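Local coordinates for PUA domain-containing protein (Archaeoglobus fulgidus DSM 4304, PDB 2Q07), which probably binds RNA through its PUA domain and is assigned to archaeosine-tRNA biosynthesis, this chain being the C-terminal part of a longer protein, at residues M214-E219 with N292-F297; I183-K188 with L198-K203; K115-V120 with E138-A143; E23-F28 with N61-S66; K55-V60 with K163-L168. All blocks are in the same frame, centred on the assembly; numbering follows the deposited sequence.

The five contacts show how a multidomain chain is held together at both local and interdomain levels. Contacts 3 and 4 reach the same mixed sheet, their centres about 15 Å apart, and lie within the DUF5591 region. Contact 5, which joins that region to the start of the pre-PUA part, touches contact 4: F28 CE1 lies 3.7 Å from V166 CG1. Contact 3 is nested in the chain loop that contact 5 closes, with centres about 17 Å apart. Contacts 1 and 2 share the antiparallel pre-PUA sheet, centres about 15 Å apart. Contact 1 joins its edge strand, through side chains, to the PUA domain; its centre is about 41 Å from that of contact 3.

Contact 1: residues M214-E219 with N292-F297; sequences MLDIYE and NVKRKF
R295 reaches from the last strand of the PUA domain to D216 and Y218 at the edge of the antiparallel pre-PUA sheet, an example of a domain interface built on side chains. The strand axes stay 9.4 Å apart, too far for backbone pairing. K294 and R295 form a classic beta bulge opposite V272, which lets two consecutive side chains point at the neighbouring domain. Bent at chi3, R295 sets one face of its guanidinium against the Y218 ring, with R295 NE 3.5 Å from Y218 CE2 and the two planes 28° apart. At the edge of the same group, R295 NH2 lies 2.8 Å from D216 OD2, a salt bridge whose hydrogen bond is weak because it is bent to 129°. K294 NZ, which also pairs with D209, adds a weak 3.4 Å bond to D216 OD2; the two cations probably offset the charge of the buried carboxylate. Farther along, F297 packs on the first turn of helix 219-227 and also meets F270 of its own sheet. E219, its CG anti to the backbone N, slides across the ring in the opposite direction. This CH-pi contact places E219 CG 3.9 Å from the F297 ring centroid, 15° off the normal.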
# COMPACT_ATOMS: atom_id res chain seq x y z
N MSE A 214 -6.69 -3.00 4.67
CA MSE A 214 -6.38 -3.81 3.49
C MSE A 214 -7.58 -3.80 2.56
O MSE A 214 -8.64 -3.30 2.93
CB MSE A 214 -6.05 -5.25 3.89
CG MSE A 214 -7.25 -6.08 4.31
SE MSE A 214 -6.76 -7.74 5.20
CE MSE A 214 -5.74 -8.55 3.78
N LEU A 215 -7.41 -4.36 1.37
CA LEU A 215 -8.49 -4.42 0.39
C LEU A 215 -9.37 -5.63 0.60
O LEU A 215 -8.89 -6.72 0.87
CB LEU A 215 -7.93 -4.52 -1.03
CG LEU A 215 -7.47 -3.28 -1.79
CD1 LEU A 215 -7.01 -3.70 -3.17
CD2 LEU A 215 -8.60 -2.28 -1.89
N ASP A 216 -10.68 -5.41 0.49
CA ASP A 216 -11.63 -6.50 0.58
C ASP A 216 -11.92 -6.73 -0.90
O ASP A 216 -12.01 -5.76 -1.66
CB ASP A 216 -12.91 -6.08 1.31
CG ASP A 216 -13.77 -7.27 1.70
OD1 ASP A 216 -13.50 -8.38 1.19
OD2 ASP A 216 -14.70 -7.11 2.51
N ILE A 217 -12.06 -7.98 -1.33
CA ILE A 217 -12.34 -8.28 -2.74
C ILE A 217 -13.67 -9.00 -2.92
O ILE A 217 -14.14 -9.66 -2.00
CB ILE A 217 -11.25 -9.16 -3.37
CG1 ILE A 217 -11.14 -10.47 -2.58
CG2 ILE A 217 -9.92 -8.41 -3.40
CD1 ILE A 217 -10.21 -11.50 -3.20
N TYR A 218 -14.24 -8.89 -4.11
CA TYR A 218 -15.51 -9.54 -4.39
C TYR A 218 -15.45 -10.65 -5.44
O TYR A 218 -14.38 -11.18 -5.70
CB TYR A 218 -16.56 -8.48 -4.70
CG TYR A 218 -16.69 -7.53 -3.52
CD1 TYR A 218 -15.89 -6.39 -3.42
CD2 TYR A 218 -17.52 -7.84 -2.44
CE1 TYR A 218 -15.90 -5.58 -2.28
CE2 TYR A 218 -17.54 -7.04 -1.29
CZ TYR A 218 -16.73 -5.92 -1.22
OH TYR A 218 -16.72 -5.14 -0.09
N GLU A 219 -16.59 -11.00 -6.04
CA GLU A 219 -16.65 -12.12 -6.99
C GLU A 219 -15.67 -12.27 -8.15
O GLU A 219 -15.00 -13.29 -8.26
CB GLU A 219 -18.07 -12.27 -7.55
CG GLU A 219 -18.37 -13.71 -7.97
CD GLU A 219 -19.68 -13.87 -8.74
OE1 GLU A 219 -20.65 -13.14 -8.44
OE2 GLU A 219 -19.74 -14.73 -9.64
N ASN A 292 -11.85 -17.04 8.67
CA ASN A 292 -13.02 -16.28 9.09
C ASN A 292 -13.69 -15.89 7.76
O ASN A 292 -13.14 -15.10 6.99
CB ASN A 292 -12.60 -15.05 9.89
CG ASN A 292 -11.97 -15.41 11.23
OD1 ASN A 292 -12.65 -15.90 12.14
ND2 ASN A 292 -10.67 -15.18 11.36
N VAL A 293 -14.84 -16.48 7.49
CA VAL A 293 -15.57 -16.24 6.24
C VAL A 293 -16.21 -14.86 6.12
O VAL A 293 -16.91 -14.41 7.03
CB VAL A 293 -16.67 -17.31 6.04
CG1 VAL A 293 -17.39 -17.09 4.71
CG2 VAL A 293 -16.05 -18.68 6.09
N LYS A 294 -15.96 -14.19 5.01
CA LYS A 294 -16.55 -12.88 4.76
C LYS A 294 -17.76 -13.03 3.86
O LYS A 294 -18.79 -12.39 4.07
CB LYS A 294 -15.54 -11.92 4.11
CG LYS A 294 -14.51 -11.33 5.07
CD LYS A 294 -13.89 -10.04 4.52
CE LYS A 294 -13.16 -9.26 5.63
NZ LYS A 294 -12.73 -7.89 5.22
N ARG A 295 -17.66 -13.90 2.86
CA ARG A 295 -18.77 -14.10 1.94
C ARG A 295 -18.54 -15.30 1.03
O ARG A 295 -17.43 -15.84 0.96
CB ARG A 295 -18.98 -12.83 1.10
CG ARG A 295 -17.87 -12.58 0.06
CD ARG A 295 -17.93 -11.17 -0.55
NE ARG A 295 -17.23 -10.18 0.26
CZ ARG A 295 -17.74 -9.57 1.32
NH1 ARG A 295 -18.99 -9.83 1.70
NH2 ARG A 295 -17.01 -8.70 2.01
N LYS A 296 -19.59 -15.72 0.34
CA LYS A 296 -19.49 -16.84 -0.57
C LYS A 296 -20.41 -16.67 -1.77
O LYS A 296 -21.39 -15.92 -1.72
CB LYS A 296 -19.82 -18.15 0.17
CG LYS A 296 -21.11 -18.11 0.95
CD LYS A 296 -21.36 -19.46 1.62
CE LYS A 296 -22.72 -19.50 2.32
NZ LYS A 296 -23.04 -20.90 2.74
N PHE A 297 -20.08 -17.36 -2.85
CA PHE A 297 -20.86 -17.27 -4.07
C PHE A 297 -21.31 -18.66 -4.54
O PHE A 297 -20.55 -19.63 -4.47
CB PHE A 297 -20.03 -16.58 -5.16
CG PHE A 297 -19.15 -15.47 -4.65
CD1 PHE A 297 -17.79 -15.68 -4.43
CD2 PHE A 297 -19.69 -14.22 -4.33
CE1 PHE A 297 -16.97 -14.68 -3.90
CE2 PHE A 297 -18.88 -13.20 -3.80
CZ PHE A 297 -17.52 -13.43 -3.59

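Contact 2: residues I183-K188 with L198-K203; sequences ITWSGK and LLEGKK
K188 and L199 meet backbone to backbone as an antiparallel hydrogen-bonded pair. K188 N donates to L199 O at 2.7 Å, and L199 N returns the bond to K188 O at 2.6 Å; both are nearly straight and arrive in the carbonyl plane. L198 CA lends a further CA-H...O contact to K188 O at 3.2 Å. Beside this junction the L198 side chain reaches to the backbone of residues 185-187. Its CG is anti to the backbone N (chi1 -175°), and the two methyls divide the work: L198 CD1 lies 3.4 Å from G187 C, while CD2 approaches the carbonyl oxygens of W185 and S186, and W185 CB brushes L198 CD2 at 4.4 Å. G187 comes close to the strand, its CA 3.3 Å from L199 O, and its phi of 150° is a conformation open chiefly to glycine. One layer outward, the W185 side chain also touches L205 of strand 203-209, L177 and K220. R170 of helix 168-181 gives G187 O a weak hydrogen bond, and L198 pairs through its backbone with strand 203-209. A connection from helix 168-181 thus enters the edge strand of the four-stranded antiparallel sheet of the pre-PUA region.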
# COMPACT_ATOMS: atom_id res chain seq x y z
N ILE A 183 -1.38 -9.04 -8.21
CA ILE A 183 -2.10 -8.86 -9.47
C ILE A 183 -2.56 -7.41 -9.54
O ILE A 183 -2.36 -6.63 -8.61
CB ILE A 183 -3.39 -9.74 -9.58
CG1 ILE A 183 -4.51 -9.15 -8.72
CG2 ILE A 183 -3.10 -11.18 -9.16
CD1 ILE A 183 -5.81 -9.95 -8.77
N THR A 184 -3.19 -7.06 -10.66
CA THR A 184 -3.74 -5.73 -10.83
C THR A 184 -5.08 -5.87 -11.54
O THR A 184 -5.40 -6.93 -12.06
CB THR A 184 -2.81 -4.81 -11.66
OG1 THR A 184 -3.28 -3.46 -11.54
CG2 THR A 184 -2.81 -5.22 -13.13
N TRP A 185 -5.87 -4.81 -11.53
CA TRP A 185 -7.18 -4.85 -12.17
C TRP A 185 -7.62 -3.45 -12.56
O TRP A 185 -7.19 -2.46 -11.97
CB TRP A 185 -8.23 -5.45 -11.22
CG TRP A 185 -8.65 -6.84 -11.56
CD1 TRP A 185 -7.94 -8.00 -11.36
CD2 TRP A 185 -9.90 -7.23 -12.13
NE1 TRP A 185 -8.68 -9.08 -11.77
CE2 TRP A 185 -9.88 -8.64 -12.24
CE3 TRP A 185 -11.03 -6.53 -12.56
CZ2 TRP A 185 -10.96 -9.36 -12.76
CZ3 TRP A 185 -12.10 -7.24 -13.07
CH2 TRP A 185 -12.05 -8.65 -13.17
N SER A 186 -8.52 -3.38 -13.54
CA SER A 186 -9.04 -2.11 -14.02
C SER A 186 -10.44 -1.87 -13.46
O SER A 186 -11.06 -2.77 -12.88
CB SER A 186 -9.09 -2.12 -15.54
OG SER A 186 -9.95 -3.16 -15.99
N GLY A 187 -10.94 -0.65 -13.64
CA GLY A 187 -12.26 -0.33 -13.16
C GLY A 187 -12.41 1.13 -12.77
O GLY A 187 -11.45 1.91 -12.81
N LYS A 188 -13.62 1.50 -12.38
CA LYS A 188 -13.93 2.86 -11.97
C LYS A 188 -13.57 3.02 -10.50
O LYS A 188 -13.89 2.16 -9.67
CB LYS A 188 -15.43 3.12 -12.20
CG LYS A 188 -15.88 4.56 -11.96
CD LYS A 188 -17.37 4.72 -12.24
CE LYS A 188 -17.72 4.33 -13.68
NZ LYS A 188 -19.18 4.46 -13.98
N LEU A 198 -13.32 0.12 -6.16
CA LEU A 198 -13.03 -0.06 -7.57
C LEU A 198 -14.29 -0.75 -8.08
O LEU A 198 -14.68 -1.79 -7.56
CB LEU A 198 -11.79 -0.93 -7.75
CG LEU A 198 -11.26 -1.14 -9.18
CD1 LEU A 198 -10.91 0.20 -9.84
CD2 LEU A 198 -10.03 -2.04 -9.10
N LEU A 199 -14.93 -0.17 -9.08
CA LEU A 199 -16.16 -0.74 -9.60
C LEU A 199 -16.07 -1.15 -11.07
O LEU A 199 -15.30 -0.57 -11.84
CB LEU A 199 -17.30 0.27 -9.43
CG LEU A 199 -17.48 0.94 -8.06
CD1 LEU A 199 -18.46 2.10 -8.19
CD2 LEU A 199 -17.98 -0.08 -7.04
N GLU A 200 -16.86 -2.16 -11.43
CA GLU A 200 -16.94 -2.65 -12.80
C GLU A 200 -18.40 -2.97 -13.04
O GLU A 200 -19.01 -3.76 -12.32
CB GLU A 200 -16.09 -3.92 -13.00
CG GLU A 200 -16.29 -4.57 -14.37
CD GLU A 200 -15.20 -5.58 -14.73
OE1 GLU A 200 -15.46 -6.45 -15.58
OE2 GLU A 200 -14.09 -5.49 -14.17
N GLY A 201 -18.97 -2.34 -14.07
CA GLY A 201 -20.38 -2.54 -14.36
C GLY A 201 -21.09 -1.73 -13.31
O GLY A 201 -20.93 -0.51 -13.23
N LYS A 202 -21.88 -2.40 -12.48
CA LYS A 202 -22.59 -1.72 -11.41
C LYS A 202 -22.38 -2.50 -10.12
O LYS A 202 -23.22 -2.49 -9.22
CB LYS A 202 -24.08 -1.62 -11.74
CG LYS A 202 -24.36 -0.80 -12.98
CD LYS A 202 -25.84 -0.50 -13.12
CE LYS A 202 -26.14 0.17 -14.45
NZ LYS A 202 -27.61 0.35 -14.65
N LYS A 203 -21.23 -3.17 -10.05
CA LYS A 203 -20.87 -3.99 -8.91
C LYS A 203 -19.44 -3.66 -8.47
O LYS A 203 -18.59 -3.33 -9.30
CB LYS A 203 -20.96 -5.48 -9.29
CG LYS A 203 -22.32 -5.91 -9.84
CD LYS A 203 -23.42 -5.92 -8.77
CE LYS A 203 -23.09 -6.88 -7.62
NZ LYS A 203 -24.15 -7.00 -6.56

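Contact 3: residues K115-V120 with E138-A143; sequences KVVAHV and EVVYTA
V116 and V140 are hydrogen-bonded neighbours in the parallel strand pair that completes a beta-alpha-beta crossover through helix 123-132. Backbone hydrogen bonds come first: V116 N to E138 O, V140 N to V116 O at 3.0 Å, and A118 N to V140 O, followed by a weak bond from T142 N to A118 O. The A118 carbonyl also accepts from a water that accepts from A143 N, extending the link past the strand ends. Apolar contacts lie on both faces. V117 CG2 meets V140 CG2 at 3.8 Å on one; on the other, A118 CB lies 3.8 Å from Y141 CD2, the tyrosine hydroxyl being bonded to E132. K115 bends its aliphatic chain over V140 to reach a salt bridge with E159. The last group surrounds the H119 ring, which bonds V147 O through NE2. A143 CB covers one face in a CH-pi contact. Placed between its backbone N and carbonyl carbon (chi1 50°), T142 OG1 shares a 2.7 Å hydrogen bond with H119 ND1 at the ring edge.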
# COMPACT_ATOMS: atom_id res chain seq x y z
N LYS A 115 15.43 12.49 -9.73
CA LYS A 115 15.47 13.60 -8.79
C LYS A 115 14.63 13.35 -7.54
O LYS A 115 13.53 12.81 -7.61
CB LYS A 115 15.01 14.88 -9.48
CG LYS A 115 15.32 16.14 -8.69
CD LYS A 115 14.07 16.81 -8.19
CE LYS A 115 13.37 17.56 -9.31
NZ LYS A 115 14.10 18.81 -9.66
N VAL A 116 15.18 13.74 -6.40
CA VAL A 116 14.52 13.60 -5.11
C VAL A 116 14.33 15.00 -4.51
O VAL A 116 15.31 15.70 -4.27
CB VAL A 116 15.39 12.76 -4.12
CG1 VAL A 116 14.74 12.72 -2.73
CG2 VAL A 116 15.59 11.36 -4.65
N VAL A 117 13.08 15.41 -4.32
CA VAL A 117 12.79 16.70 -3.71
C VAL A 117 12.44 16.47 -2.25
O VAL A 117 11.35 15.98 -1.93
CB VAL A 117 11.59 17.42 -4.38
CG1 VAL A 117 11.41 18.77 -3.75
CG2 VAL A 117 11.81 17.54 -5.87
N ALA A 118 13.36 16.83 -1.36
CA ALA A 118 13.15 16.65 0.07
C ALA A 118 12.42 17.83 0.71
O ALA A 118 13.04 18.82 1.09
CB ALA A 118 14.49 16.44 0.76
N HIS A 119 11.10 17.73 0.83
CA HIS A 119 10.34 18.80 1.44
C HIS A 119 10.12 18.49 2.91
O HIS A 119 9.00 18.22 3.35
CB HIS A 119 8.99 18.99 0.75
CG HIS A 119 8.41 20.35 0.95
ND1 HIS A 119 8.95 21.48 0.36
CD2 HIS A 119 7.38 20.78 1.72
CE1 HIS A 119 8.27 22.54 0.75
NE2 HIS A 119 7.32 22.15 1.58
N VAL A 120 11.20 18.54 3.67
CA VAL A 120 11.17 18.23 5.09
C VAL A 120 12.22 19.06 5.80
O VAL A 120 13.12 19.62 5.17
CB VAL A 120 11.49 16.74 5.31
CG1 VAL A 120 10.38 15.87 4.78
CG2 VAL A 120 12.79 16.39 4.61
N GLU A 138 19.58 13.39 -8.21
CA GLU A 138 19.89 14.73 -7.73
C GLU A 138 18.98 14.90 -6.52
O GLU A 138 17.82 14.48 -6.56
CB GLU A 138 19.52 15.79 -8.76
CG GLU A 138 19.54 15.28 -10.19
CD GLU A 138 19.24 16.38 -11.21
OE1 GLU A 138 18.19 17.05 -11.08
OE2 GLU A 138 20.07 16.56 -12.12
N VAL A 139 19.49 15.49 -5.46
CA VAL A 139 18.68 15.71 -4.28
C VAL A 139 18.65 17.20 -3.98
O VAL A 139 19.69 17.83 -3.79
CB VAL A 139 19.25 14.96 -3.05
CG1 VAL A 139 18.27 15.05 -1.88
CG2 VAL A 139 19.50 13.50 -3.41
N VAL A 140 17.44 17.76 -3.96
CA VAL A 140 17.24 19.17 -3.70
C VAL A 140 16.39 19.36 -2.44
O VAL A 140 15.46 18.59 -2.20
CB VAL A 140 16.52 19.86 -4.88
CG1 VAL A 140 17.40 19.77 -6.14
CG2 VAL A 140 15.18 19.17 -5.14
N TYR A 141 16.71 20.37 -1.64
CA TYR A 141 15.96 20.64 -0.42
C TYR A 141 15.13 21.91 -0.63
O TYR A 141 15.66 22.95 -1.01
CB TYR A 141 16.91 20.79 0.76
CG TYR A 141 17.75 19.55 0.98
CD1 TYR A 141 18.88 19.31 0.20
CD2 TYR A 141 17.38 18.59 1.92
CE1 TYR A 141 19.60 18.14 0.33
CE2 TYR A 141 18.10 17.41 2.07
CZ TYR A 141 19.21 17.19 1.27
OH TYR A 141 19.92 16.01 1.38
N THR A 142 13.83 21.82 -0.38
CA THR A 142 12.94 22.95 -0.60
C THR A 142 12.31 23.58 0.64
O THR A 142 11.57 24.56 0.54
CB THR A 142 11.79 22.54 -1.56
OG1 THR A 142 11.20 21.32 -1.08
CG2 THR A 142 12.33 22.31 -2.97
N ALA A 143 12.61 23.03 1.81
CA ALA A 143 12.04 23.55 3.04
C ALA A 143 13.06 23.88 4.13
O ALA A 143 13.92 23.07 4.46
CB ALA A 143 11.01 22.56 3.57
O HOH W 1 13.92 20.81 2.58

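Contact 4: residues E23-F28 with N61-S66; sequences ECYKPF and NEIIIS
Y25 crosses from the end of helix 16-24 to I63 and N61 on strand 61-65, where the loop after the helix packs on a strand of the mixed beta-sheet of the DUF5591 region. Helical geometry has just ended at Y25, and its CB points toward the strand. With CG anti to the backbone N, chi1 -171° carries the ring out so that its hydroxyl meets I63 and N61. P27 CG lies over one face of that ring, 4.0 Å above its plane, so the chain folds back on its own tyrosine; F107 of helix 94-111 meets the ring edge-to-face. At the tip, Y25 OH comes 3.8 Å from I63 CD1, with I63 CG1 equally near, and 4.2 Å from N61 CB. A water in the plane of the ring then carries the contact to the backbone, hydrogen-bonding Y25 OH and donating to E62 O at 2.8 Å. Farther on, the loop passes N61, whose side chain lies over one face of the F28 ring and beside P27 CB, amide and ring planes 39° apart. F28 has CG between its backbone N and carbonyl carbon (chi1 59°), and this turns the ring face to N61, with N61 CG 3.8 Å from F28 CE2.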
# COMPACT_ATOMS: atom_id res chain seq x y z
N GLU A 23 8.98 -4.68 -3.47
CA GLU A 23 8.90 -5.43 -4.72
C GLU A 23 7.67 -5.07 -5.55
O GLU A 23 7.63 -5.32 -6.75
CB GLU A 23 8.99 -6.95 -4.48
CG GLU A 23 7.88 -7.57 -3.67
CD GLU A 23 8.07 -9.09 -3.53
OE1 GLU A 23 8.09 -9.79 -4.56
OE2 GLU A 23 8.19 -9.58 -2.38
N CYS A 24 6.68 -4.45 -4.91
CA CYS A 24 5.45 -4.06 -5.61
C CYS A 24 5.42 -2.59 -6.02
O CYS A 24 4.52 -2.16 -6.74
CB CYS A 24 4.23 -4.37 -4.73
SG CYS A 24 4.09 -6.11 -4.22
N TYR A 25 6.41 -1.83 -5.56
CA TYR A 25 6.51 -0.40 -5.83
C TYR A 25 6.74 -0.03 -7.29
O TYR A 25 7.78 -0.36 -7.85
CB TYR A 25 7.62 0.19 -4.96
CG TYR A 25 7.70 1.70 -4.95
CD1 TYR A 25 6.55 2.48 -4.97
CD2 TYR A 25 8.94 2.34 -4.89
CE1 TYR A 25 6.62 3.88 -4.91
CE2 TYR A 25 9.02 3.73 -4.84
CZ TYR A 25 7.87 4.49 -4.85
OH TYR A 25 7.96 5.86 -4.80
N LYS A 26 5.78 0.64 -7.91
CA LYS A 26 5.95 1.05 -9.31
C LYS A 26 5.61 2.52 -9.53
O LYS A 26 4.44 2.89 -9.65
CB LYS A 26 5.11 0.16 -10.23
CG LYS A 26 5.34 -1.33 -10.01
CD LYS A 26 4.65 -2.18 -11.07
CE LYS A 26 4.68 -3.65 -10.70
NZ LYS A 26 3.93 -3.92 -9.42
N PRO A 27 6.63 3.37 -9.59
CA PRO A 27 6.48 4.82 -9.80
C PRO A 27 5.84 5.18 -11.14
O PRO A 27 5.81 4.37 -12.07
CB PRO A 27 7.92 5.33 -9.73
CG PRO A 27 8.58 4.35 -8.81
CD PRO A 27 8.04 3.03 -9.31
N PHE A 28 5.31 6.39 -11.22
CA PHE A 28 4.70 6.89 -12.45
C PHE A 28 5.40 8.18 -12.86
O PHE A 28 5.05 8.81 -13.86
CB PHE A 28 3.21 7.14 -12.23
CG PHE A 28 2.91 8.13 -11.14
CD1 PHE A 28 3.00 9.50 -11.38
CD2 PHE A 28 2.53 7.70 -9.88
CE1 PHE A 28 2.71 10.43 -10.38
CE2 PHE A 28 2.24 8.61 -8.86
CZ PHE A 28 2.33 9.98 -9.11
N ASN A 61 5.71 11.31 -7.67
CA ASN A 61 5.54 10.30 -6.63
C ASN A 61 5.86 10.89 -5.26
O ASN A 61 6.64 11.84 -5.16
CB ASN A 61 6.46 9.11 -6.91
CG ASN A 61 5.84 8.12 -7.87
OD1 ASN A 61 5.03 7.28 -7.46
ND2 ASN A 61 6.19 8.22 -9.15
N GLU A 62 5.27 10.31 -4.22
CA GLU A 62 5.47 10.81 -2.86
C GLU A 62 5.88 9.71 -1.90
O GLU A 62 5.39 8.59 -1.97
CB GLU A 62 4.18 11.45 -2.34
CG GLU A 62 3.73 12.70 -3.07
CD GLU A 62 2.24 12.98 -2.87
OE1 GLU A 62 1.43 12.11 -3.26
OE2 GLU A 62 1.88 14.05 -2.33
N ILE A 63 6.78 10.04 -0.99
CA ILE A 63 7.20 9.10 0.02
C ILE A 63 7.14 9.87 1.32
O ILE A 63 7.70 10.95 1.44
CB ILE A 63 8.62 8.58 -0.23
CG1 ILE A 63 8.64 7.70 -1.49
CG2 ILE A 63 9.12 7.81 0.99
CD1 ILE A 63 10.00 7.18 -1.86
N ILE A 64 6.42 9.33 2.30
CA ILE A 64 6.31 9.96 3.60
C ILE A 64 7.37 9.38 4.54
O ILE A 64 7.41 8.17 4.75
CB ILE A 64 4.90 9.73 4.22
CG1 ILE A 64 3.83 10.44 3.39
CG2 ILE A 64 4.88 10.20 5.68
CD1 ILE A 64 3.39 9.68 2.16
N ILE A 65 8.23 10.23 5.08
CA ILE A 65 9.27 9.75 6.00
C ILE A 65 8.70 9.71 7.42
O ILE A 65 8.14 10.69 7.91
CB ILE A 65 10.51 10.68 5.99
CG1 ILE A 65 11.15 10.71 4.60
CG2 ILE A 65 11.52 10.19 7.03
CD1 ILE A 65 12.27 11.72 4.46
N SER A 66 8.86 8.56 8.06
CA SER A 66 8.39 8.37 9.43
C SER A 66 9.40 7.48 10.16
O SER A 66 10.52 7.29 9.70
CB SER A 66 7.01 7.71 9.42
OG SER A 66 6.45 7.71 10.72
O HOH W 2 5.62 7.10 -4.38

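Contact 5: residues K55-V60 with K163-L168; sequences KVKVNV and KGKVDL
N59 and K57 converge on one acceptor, the carbonyl oxygen of G164, in a surface contact between two loops. N59 ND2 lies an unusually short 2.5 Å from G164 O, which makes the exact length doubtful, and the approach is far from ideal: the N-H...O angle is 131°, and the donor sits 54° out of the carbonyl plane, clear of the lone-pair directions. S162 OG is a second partner of N59 ND2, so the amide nitrogen serves two groups on the same loop. K57, extended throughout, crosses K165 at a slant and offers G164 O a weak bond from K57 NZ at 3.2 Å; K57 NZ also lies 3.4 Å from K165 CB. The other end of the asparagine is occupied too. N59 OD1 accepts from a water at 2.6 Å, and that water accepts in turn from V166 N at 3.0 Å, bridging the side chain to the opposite backbone. V166 CG2 leans against N59 OD1 at 3.6 Å, while V166 also touches F28. A loop of the DUF5591 region and the loop before helix 168-181 are therefore joined chiefly by N59, with K57 sharing its acceptor. The chemistry implies a junction held by polar groups, with a water completing the fit.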
# COMPACT_ATOMS: atom_id res chain seq x y z
N LYS A 55 -1.95 24.12 -2.17
CA LYS A 55 -1.17 25.22 -2.70
C LYS A 55 -0.29 24.86 -3.89
O LYS A 55 0.24 25.75 -4.57
CB LYS A 55 -0.32 25.83 -1.58
CG LYS A 55 -1.08 26.77 -0.65
CD LYS A 55 -2.28 26.09 0.00
CE LYS A 55 -3.06 27.05 0.89
NZ LYS A 55 -2.20 27.64 1.96
N VAL A 56 -0.14 23.57 -4.16
CA VAL A 56 0.68 23.12 -5.28
C VAL A 56 0.18 21.79 -5.85
O VAL A 56 -0.05 20.82 -5.12
CB VAL A 56 2.17 22.98 -4.84
CG1 VAL A 56 2.29 21.97 -3.72
CG2 VAL A 56 3.02 22.57 -6.02
N LYS A 57 0.00 21.75 -7.17
CA LYS A 57 -0.46 20.52 -7.82
C LYS A 57 0.68 19.51 -7.80
O LYS A 57 1.74 19.74 -8.38
CB LYS A 57 -0.91 20.80 -9.25
CG LYS A 57 -1.70 19.66 -9.86
CD LYS A 57 -2.33 20.05 -11.19
CE LYS A 57 -3.24 18.92 -11.70
NZ LYS A 57 -4.04 19.34 -12.88
N VAL A 58 0.45 18.40 -7.12
CA VAL A 58 1.45 17.36 -6.99
C VAL A 58 1.28 16.26 -8.04
O VAL A 58 0.36 15.46 -7.95
CB VAL A 58 1.39 16.75 -5.56
CG1 VAL A 58 2.41 15.64 -5.42
CG2 VAL A 58 1.63 17.86 -4.53
N ASN A 59 2.18 16.24 -9.02
CA ASN A 59 2.14 15.23 -10.08
C ASN A 59 3.39 14.36 -10.13
O ASN A 59 3.77 13.87 -11.19
CB ASN A 59 1.94 15.88 -11.45
CG ASN A 59 0.51 16.33 -11.67
OD1 ASN A 59 -0.43 15.69 -11.20
ND2 ASN A 59 0.34 17.42 -12.41
N VAL A 60 4.02 14.19 -8.98
CA VAL A 60 5.19 13.34 -8.89
C VAL A 60 4.91 12.37 -7.75
O VAL A 60 3.98 12.57 -6.97
CB VAL A 60 6.46 14.14 -8.59
CG1 VAL A 60 6.71 15.15 -9.73
CG2 VAL A 60 6.32 14.85 -7.25
N LYS A 163 2.91 19.79 -16.09
CA LYS A 163 1.85 20.10 -17.06
C LYS A 163 0.40 19.66 -16.77
O LYS A 163 -0.47 20.51 -16.60
CB LYS A 163 2.26 19.60 -18.45
CG LYS A 163 3.57 20.20 -18.99
CD LYS A 163 4.79 19.74 -18.19
CE LYS A 163 6.08 20.38 -18.67
NZ LYS A 163 6.13 21.86 -18.45
N GLY A 164 0.14 18.36 -16.72
CA GLY A 164 -1.22 17.90 -16.50
C GLY A 164 -1.61 17.41 -15.12
O GLY A 164 -1.41 18.11 -14.13
N LYS A 165 -2.19 16.21 -15.05
CA LYS A 165 -2.60 15.64 -13.78
C LYS A 165 -2.40 14.12 -13.72
O LYS A 165 -2.15 13.47 -14.74
CB LYS A 165 -4.06 15.97 -13.49
CG LYS A 165 -5.00 15.58 -14.60
CD LYS A 165 -6.45 15.73 -14.19
CE LYS A 165 -7.37 15.54 -15.38
NZ LYS A 165 -7.14 16.60 -16.40
N VAL A 166 -2.53 13.57 -12.51
CA VAL A 166 -2.36 12.14 -12.29
C VAL A 166 -3.50 11.62 -11.42
O VAL A 166 -4.01 12.34 -10.57
CB VAL A 166 -1.02 11.85 -11.55
CG1 VAL A 166 -0.87 10.35 -11.31
CG2 VAL A 166 0.15 12.37 -12.36
N ASP A 167 -3.91 10.38 -11.62
CA ASP A 167 -4.97 9.85 -10.79
C ASP A 167 -4.32 9.00 -9.69
O ASP A 167 -4.13 7.80 -9.83
CB ASP A 167 -5.98 9.04 -11.62
CG ASP A 167 -5.37 7.81 -12.25
OD1 ASP A 167 -4.17 7.82 -12.58
OD2 ASP A 167 -6.12 6.83 -12.42
N LEU A 168 -3.97 9.67 -8.60
CA LEU A 168 -3.32 9.03 -7.46
C LEU A 168 -4.15 7.90 -6.84
O LEU A 168 -3.59 6.89 -6.40
CB LEU A 168 -3.02 10.07 -6.39
CG LEU A 168 -2.35 9.58 -5.11
CD1 LEU A 168 -0.96 9.04 -5.41
CD2 LEU A 168 -2.26 10.73 -4.13
O HOH W 3 -2.95 15.71 -10.40